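Local coordinates for protein haloacid dehalogenase-like hydrolase (Bacteroides thetaiotaomicron, PDB 2RBK) that probably acts as a magnesium-dependent phosphatase of the haloacid dehalogenase superfamily and here holds a vanadate beside its metal ion, at residues R20-H33 with N51-D63. Sequence-based numbering, arbitrary orientation. Where two conformers were deposited one is given.
Sequences RIPSSTIEALEAAH and NNLSELQDRNLID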
loop_
_atom_site.group_PDB
_atom_site.type_symbol
_atom_site.label_atom_id
_atom_site.label_comp_id
_atom_site.label_asym_id
_atom_site.label_seq_id
_atom_site.Cartn_x
_atom_site.Cartn_y
_atom_site.Cartn_z
ATOM N N ARG A 20 -14.445 -7.338 2.709
ATOM C CA ARG A 20 -15.327 -6.331 2.246
ATOM C C ARG A 20 -15.062 -4.978 2.913
ATOM O O ARG A 20 -14.531 -4.909 4.016
ATOM C CB ARG A 20 -16.809 -6.731 2.483
ATOM C CG ARG A 20 -17.145 -8.117 1.908
ATOM C CD ARG A 20 -17.029 -8.095 0.391
ATOM N NE ARG A 20 -17.873 -7.067 -0.279
ATOM C CZ ARG A 20 -19.085 -7.261 -0.732
ATOM N NH1 ARG A 20 -19.696 -8.448 -0.646
ATOM N NH2 ARG A 20 -19.691 -6.232 -1.300
ATOM N N ILE A 21 -15.526 -3.959 2.255
ATOM C CA ILE A 21 -15.526 -2.601 2.795
ATOM C C ILE A 21 -16.767 -2.412 3.718
ATOM O O ILE A 21 -17.870 -2.703 3.291
ATOM C CB ILE A 21 -15.546 -1.550 1.705
ATOM C CG1 ILE A 21 -14.343 -1.739 0.757
ATOM C CG2 ILE A 21 -15.587 -0.155 2.295
ATOM C CD1 ILE A 21 -14.305 -0.744 -0.409
ATOM N N PRO A 22 -16.585 -1.957 4.950
ATOM C CA PRO A 22 -17.753 -1.711 5.817
ATOM C C PRO A 22 -18.708 -0.734 5.122
ATOM O O PRO A 22 -18.329 0.264 4.510
ATOM C CB PRO A 22 -17.140 -1.107 7.081
ATOM C CG PRO A 22 -15.751 -1.702 7.107
ATOM C CD PRO A 22 -15.331 -1.757 5.654
ATOM N N SER A 23 -19.981 -0.983 5.349
ATOM C CA SER A 23 -20.999 -0.092 4.814
ATOM C C SER A 23 -20.833 1.332 5.288
ATOM O O SER A 23 -21.044 2.267 4.519
ATOM C CB SER A 23 -22.355 -0.681 5.169
ATOM O OG SER A 23 -22.646 -0.702 6.521
ATOM N N SER A 24 -20.455 1.518 6.534
ATOM C CA SER A 24 -20.311 2.875 7.043
ATOM C C SER A 24 -19.106 3.600 6.436
ATOM O O SER A 24 -19.102 4.839 6.415
ATOM C CB SER A 24 -20.268 2.939 8.548
ATOM O OG SER A 24 -19.098 2.298 9.017
ATOM N N THR A 25 -18.141 2.862 5.951
ATOM C CA THR A 25 -17.020 3.455 5.241
ATOM C C THR A 25 -17.469 4.037 3.918
ATOM O O THR A 25 -17.099 5.152 3.540
ATOM C CB THR A 25 -15.853 2.457 5.066
ATOM O OG1 THR A 25 -15.430 2.155 6.378
ATOM C CG2 THR A 25 -14.744 3.008 4.224
ATOM N N ILE A 26 -18.264 3.275 3.175
ATOM C CA ILE A 26 -18.779 3.799 1.913
ATOM C C ILE A 26 -19.612 5.049 2.168
ATOM O O ILE A 26 -19.452 6.059 1.448
ATOM C CB ILE A 26 -19.532 2.712 1.149
ATOM C CG1 ILE A 26 -18.672 1.507 0.787
ATOM C CG2 ILE A 26 -20.111 3.368 -0.125
ATOM C CD1 ILE A 26 -19.427 0.223 0.468
ATOM N N GLU A 27 -20.474 5.028 3.170
ATOM C CA GLU A 27 -21.291 6.223 3.499
ATOM C C GLU A 27 -20.411 7.399 3.884
ATOM O O GLU A 27 -20.675 8.542 3.467
ATOM C CB GLU A 27 -22.236 5.835 4.670
ATOM C CG GLU A 27 -23.318 4.899 4.163
ATOM C CD GLU A 27 -24.078 4.214 5.252
ATOM O OE1 GLU A 27 -23.822 4.393 6.456
ATOM O OE2 GLU A 27 -24.993 3.451 4.896
ATOM N N ALA A 28 -19.365 7.183 4.676
ATOM C CA ALA A 28 -18.488 8.255 5.087
ATOM C C ALA A 28 -17.774 8.875 3.903
ATOM O O ALA A 28 -17.626 10.099 3.833
ATOM C CB ALA A 28 -17.482 7.715 6.132
ATOM N N LEU A 29 -17.290 8.056 2.981
ATOM C CA LEU A 29 -16.571 8.580 1.811
ATOM C C LEU A 29 -17.540 9.303 0.896
ATOM O O LEU A 29 -17.156 10.330 0.289
ATOM C CB LEU A 29 -15.723 7.491 1.150
ATOM C CG LEU A 29 -14.331 7.322 1.701
ATOM C CD1 LEU A 29 -14.298 6.975 3.168
ATOM C CD2 LEU A 29 -13.630 6.121 1.018
ATOM N N GLU A 30 -18.768 8.836 0.748
ATOM C CA GLU A 30 -19.778 9.595 -0.024
ATOM C C GLU A 30 -19.959 10.978 0.582
ATOM O O GLU A 30 -19.980 11.997 -0.135
ATOM C CB GLU A 30 -21.107 8.832 -0.021
ATOM C CG GLU A 30 -21.205 7.703 -1.023
ATOM C CD GLU A 30 -21.539 8.126 -2.430
ATOM O OE1 GLU A 30 -21.826 9.319 -2.748
ATOM O OE2 GLU A 30 -21.452 7.271 -3.349
ATOM N N ALA A 31 -20.097 11.019 1.922
ATOM C CA ALA A 31 -20.336 12.304 2.561
ATOM C C ALA A 31 -19.118 13.232 2.406
ATOM O O ALA A 31 -19.259 14.420 2.153
ATOM C CB ALA A 31 -20.638 12.089 4.043
ATOM N N ALA A 32 -17.903 12.673 2.539
ATOM C CA ALA A 32 -16.688 13.485 2.419
ATOM C C ALA A 32 -16.539 14.004 0.994
ATOM O O ALA A 32 -16.138 15.159 0.769
ATOM C CB ALA A 32 -15.495 12.693 2.845
ATOM N N HIS A 33 -16.844 13.172 0.020
ATOM C CA HIS A 33 -16.731 13.578 -1.396
ATOM C C HIS A 33 -17.592 14.797 -1.675
ATOM O O HIS A 33 -17.203 15.752 -2.349
ATOM C CB HIS A 33 -17.173 12.401 -2.278
ATOM C CG HIS A 33 -17.267 12.811 -3.736
ATOM N ND1 HIS A 33 -16.188 12.895 -4.545
ATOM C CD2 HIS A 33 -18.372 13.181 -4.440
ATOM C CE1 HIS A 33 -16.637 13.329 -5.753
ATOM N NE2 HIS A 33 -17.944 13.508 -5.711
ATOM N N ASN A 51 -8.277 -5.196 -6.862
ATOM C CA ASN A 51 -9.489 -5.870 -7.324
ATOM C C ASN A 51 -10.571 -5.786 -6.255
ATOM O O ASN A 51 -11.579 -6.477 -6.384
ATOM C CB ASN A 51 -9.208 -7.338 -7.696
ATOM C CG ASN A 51 -8.942 -8.193 -6.461
ATOM O OD1 ASN A 51 -8.587 -7.710 -5.391
ATOM N ND2 ASN A 51 -9.094 -9.519 -6.575
ATOM N N ASN A 52 -10.386 -4.951 -5.236
ATOM C CA ASN A 52 -11.240 -4.984 -4.022
ATOM C C ASN A 52 -11.853 -3.639 -3.716
ATOM O O ASN A 52 -12.420 -3.461 -2.645
ATOM C CB ASN A 52 -10.422 -5.575 -2.872
ATOM C CG ASN A 52 -9.168 -4.803 -2.527
ATOM O OD1 ASN A 52 -8.805 -3.840 -3.252
ATOM N ND2 ASN A 52 -8.483 -5.281 -1.494
ATOM N N LEU A 53 -11.810 -2.666 -4.674
ATOM C CA LEU A 53 -12.307 -1.352 -4.482
ATOM C C LEU A 53 -13.489 -0.990 -5.362
ATOM O O LEU A 53 -13.874 0.178 -5.454
ATOM C CB LEU A 53 -11.238 -0.259 -4.648
ATOM C CG LEU A 53 -10.083 -0.313 -3.672
ATOM C CD1 LEU A 53 -9.176 0.893 -3.983
ATOM C CD2 LEU A 53 -10.578 -0.288 -2.245
ATOM N N SER A 54 -14.137 -1.963 -6.045
ATOM C CA SER A 54 -15.185 -1.621 -7.002
ATOM C C SER A 54 -16.311 -0.813 -6.403
ATOM O O SER A 54 -16.867 0.014 -7.076
ATOM C CB SER A 54 -15.728 -2.863 -7.702
ATOM O OG SER A 54 -16.351 -3.738 -6.813
ATOM N N GLU A 55 -16.646 -1.035 -5.151
ATOM C CA GLU A 55 -17.717 -0.221 -4.587
ATOM C C GLU A 55 -17.421 1.279 -4.602
ATOM O O GLU A 55 -18.277 2.146 -4.897
ATOM C CB GLU A 55 -18.052 -0.686 -3.173
ATOM C CG GLU A 55 -18.564 -2.111 -3.176
ATOM C CD GLU A 55 -18.332 -2.802 -1.869
ATOM O OE1 GLU A 55 -17.197 -2.729 -1.364
ATOM O OE2 GLU A 55 -19.218 -3.443 -1.349
ATOM N N LEU A 56 -16.195 1.610 -4.310
ATOM C CA LEU A 56 -15.780 3.000 -4.297
ATOM C C LEU A 56 -15.582 3.534 -5.730
ATOM O O LEU A 56 -15.929 4.671 -6.023
ATOM C CB LEU A 56 -14.503 3.215 -3.478
ATOM C CG LEU A 56 -14.578 2.793 -2.023
ATOM C CD1 LEU A 56 -13.251 2.987 -1.339
ATOM C CD2 LEU A 56 -15.703 3.562 -1.319
ATOM N N GLN A 57 -14.964 2.669 -6.566
ATOM C CA GLN A 57 -14.669 3.016 -7.936
ATOM C C GLN A 57 -15.949 3.229 -8.771
ATOM O O GLN A 57 -16.038 4.212 -9.512
ATOM C CB GLN A 57 -13.800 1.965 -8.612
ATOM C CG GLN A 57 -12.399 1.939 -7.958
ATOM C CD GLN A 57 -11.625 0.714 -8.391
ATOM O OE1 GLN A 57 -12.196 -0.339 -8.520
ATOM N NE2 GLN A 57 -10.307 0.895 -8.488
ATOM N N ASP A 58 -16.910 2.345 -8.577
ATOM C CA ASP A 58 -18.165 2.473 -9.351
ATOM C C ASP A 58 -18.943 3.684 -8.883
ATOM O O ASP A 58 -19.786 4.186 -9.640
ATOM C CB ASP A 58 -18.981 1.212 -9.168
ATOM C CG ASP A 58 -18.404 -0.034 -9.798
ATOM O OD1 ASP A 58 -17.453 0.067 -10.583
ATOM O OD2 ASP A 58 -18.875 -1.129 -9.525
ATOM N N ARG A 59 -18.720 4.157 -7.667
ATOM C CA ARG A 59 -19.336 5.371 -7.119
ATOM C C ARG A 59 -18.525 6.603 -7.479
ATOM O O ARG A 59 -18.907 7.717 -7.106
ATOM C CB ARG A 59 -19.526 5.238 -5.596
ATOM C CG ARG A 59 -20.728 4.410 -5.241
ATOM C CD ARG A 59 -20.818 4.060 -3.755
ATOM N NE ARG A 59 -22.036 3.298 -3.485
ATOM C CZ ARG A 59 -23.212 3.802 -3.241
ATOM N NH1 ARG A 59 -23.424 5.118 -3.192
ATOM N NH2 ARG A 59 -24.223 2.983 -3.040
ATOM N N ASN A 60 -17.402 6.460 -8.171
ATOM C CA ASN A 60 -16.581 7.582 -8.608
ATOM C C ASN A 60 -16.119 8.461 -7.456
ATOM O O ASN A 60 -16.082 9.667 -7.545
ATOM C CB ASN A 60 -17.274 8.370 -9.695
ATOM C CG ASN A 60 -17.308 7.579 -10.986
ATOM O OD1 ASN A 60 -16.223 7.311 -11.521
ATOM N ND2 ASN A 60 -18.538 7.181 -11.384
ATOM N N LEU A 61 -15.719 7.800 -6.361
ATOM C CA LEU A 61 -15.305 8.494 -5.138
ATOM C C LEU A 61 -13.794 8.687 -4.973
ATOM O O LEU A 61 -13.398 9.429 -4.085
ATOM C CB LEU A 61 -15.789 7.704 -3.889
ATOM C CG LEU A 61 -17.315 7.640 -3.794
ATOM C CD1 LEU A 61 -17.710 6.740 -2.632
ATOM C CD2 LEU A 61 -17.976 9.016 -3.678
ATOM N N ILE A 62 -12.963 8.058 -5.786
ATOM C CA ILE A 62 -11.510 8.140 -5.640
ATOM C C ILE A 62 -10.948 9.139 -6.633
ATOM O O ILE A 62 -11.239 9.070 -7.820
ATOM C CB ILE A 62 -10.867 6.756 -5.799
ATOM C CG1 ILE A 62 -11.334 5.799 -4.689
ATOM C CG2 ILE A 62 -9.351 6.855 -5.854
ATOM C CD1 ILE A 62 -11.113 4.354 -5.008
ATOM N N ASP A 63 -10.135 10.070 -6.117
ATOM C CA ASP A 63 -9.523 11.152 -6.912
ATOM C C ASP A 63 -8.120 10.833 -7.388
ATOM O O ASP A 63 -7.599 11.574 -8.249
ATOM C CB ASP A 63 -9.553 12.445 -6.107
ATOM C CG ASP A 63 -10.976 12.838 -5.778
ATOM O OD1 ASP A 63 -11.805 13.003 -6.726
ATOM O OD2 ASP A 63 -11.324 12.931 -4.577
HETATM O O HOH W 1 -19.435 -3.549 1.278
HETATM O O HOH W 2 -21.447 8.246 -5.902
HETATM O O HOH W 3 -13.789 12.126 -3.815
#
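Helix 23-33, carrying Ile-26 and Leu-29, runs nearly parallel to the short helix 54-58 with Leu-56, their axes 24° apart and 10.8 Å at closest approach. Branched aliphatic residues suit the space between them: Ile-21 sends CD1 against Leu-56 CG at 3.9 Å, while Leu-29 CD2 meets both methyls of Leu-56. Leu-61, whose N closes the Schellman motif around Asn-60 by bonding to Leu-56 O, lays CD2 against His-33 CB (3.8 Å) and CD1 near Leu-29 CB. Two salt bridges border this apolar seam, their long chains resting aliphatic parts on Ile-26 and carrying charge to the rim. Glu-55 sets CB and CD against Ile-26 CD1; Arg-20, bent at chi2 and chi3, curls back until NH2 lies 2.8 Å from Glu-55 OE2, which it meets from above the carboxylate plane. Water 1 ties the same oxygen to Ile-21 O. In one of its two conformers, Arg-59 passes CD by Ile-26 CG2 and gives NH1 to Glu-30 OE2 (2.9 Å), the carboxylate almost perpendicular to the guanidinium. Water 2 donates to that oxygen and to Arg-59 O. Glu-30, bent at chi2 (-81°), also lays CG and CD over the Leu-61 methyls. Cutting it back to an alanine is likely to leave Arg-59 without its anionic mate and those methyls less covered. His-33 turns ND1 to water 3, which also binds Leu-61 O and Asp-63 OD2. Asn-52, at the contact's edge, touches Asp-10, a magnesium ligand. Such helices, flanking parallel strands 4-7, 38-42 and 64-67, belong to the Rossmann-like core of HAD phosphatases.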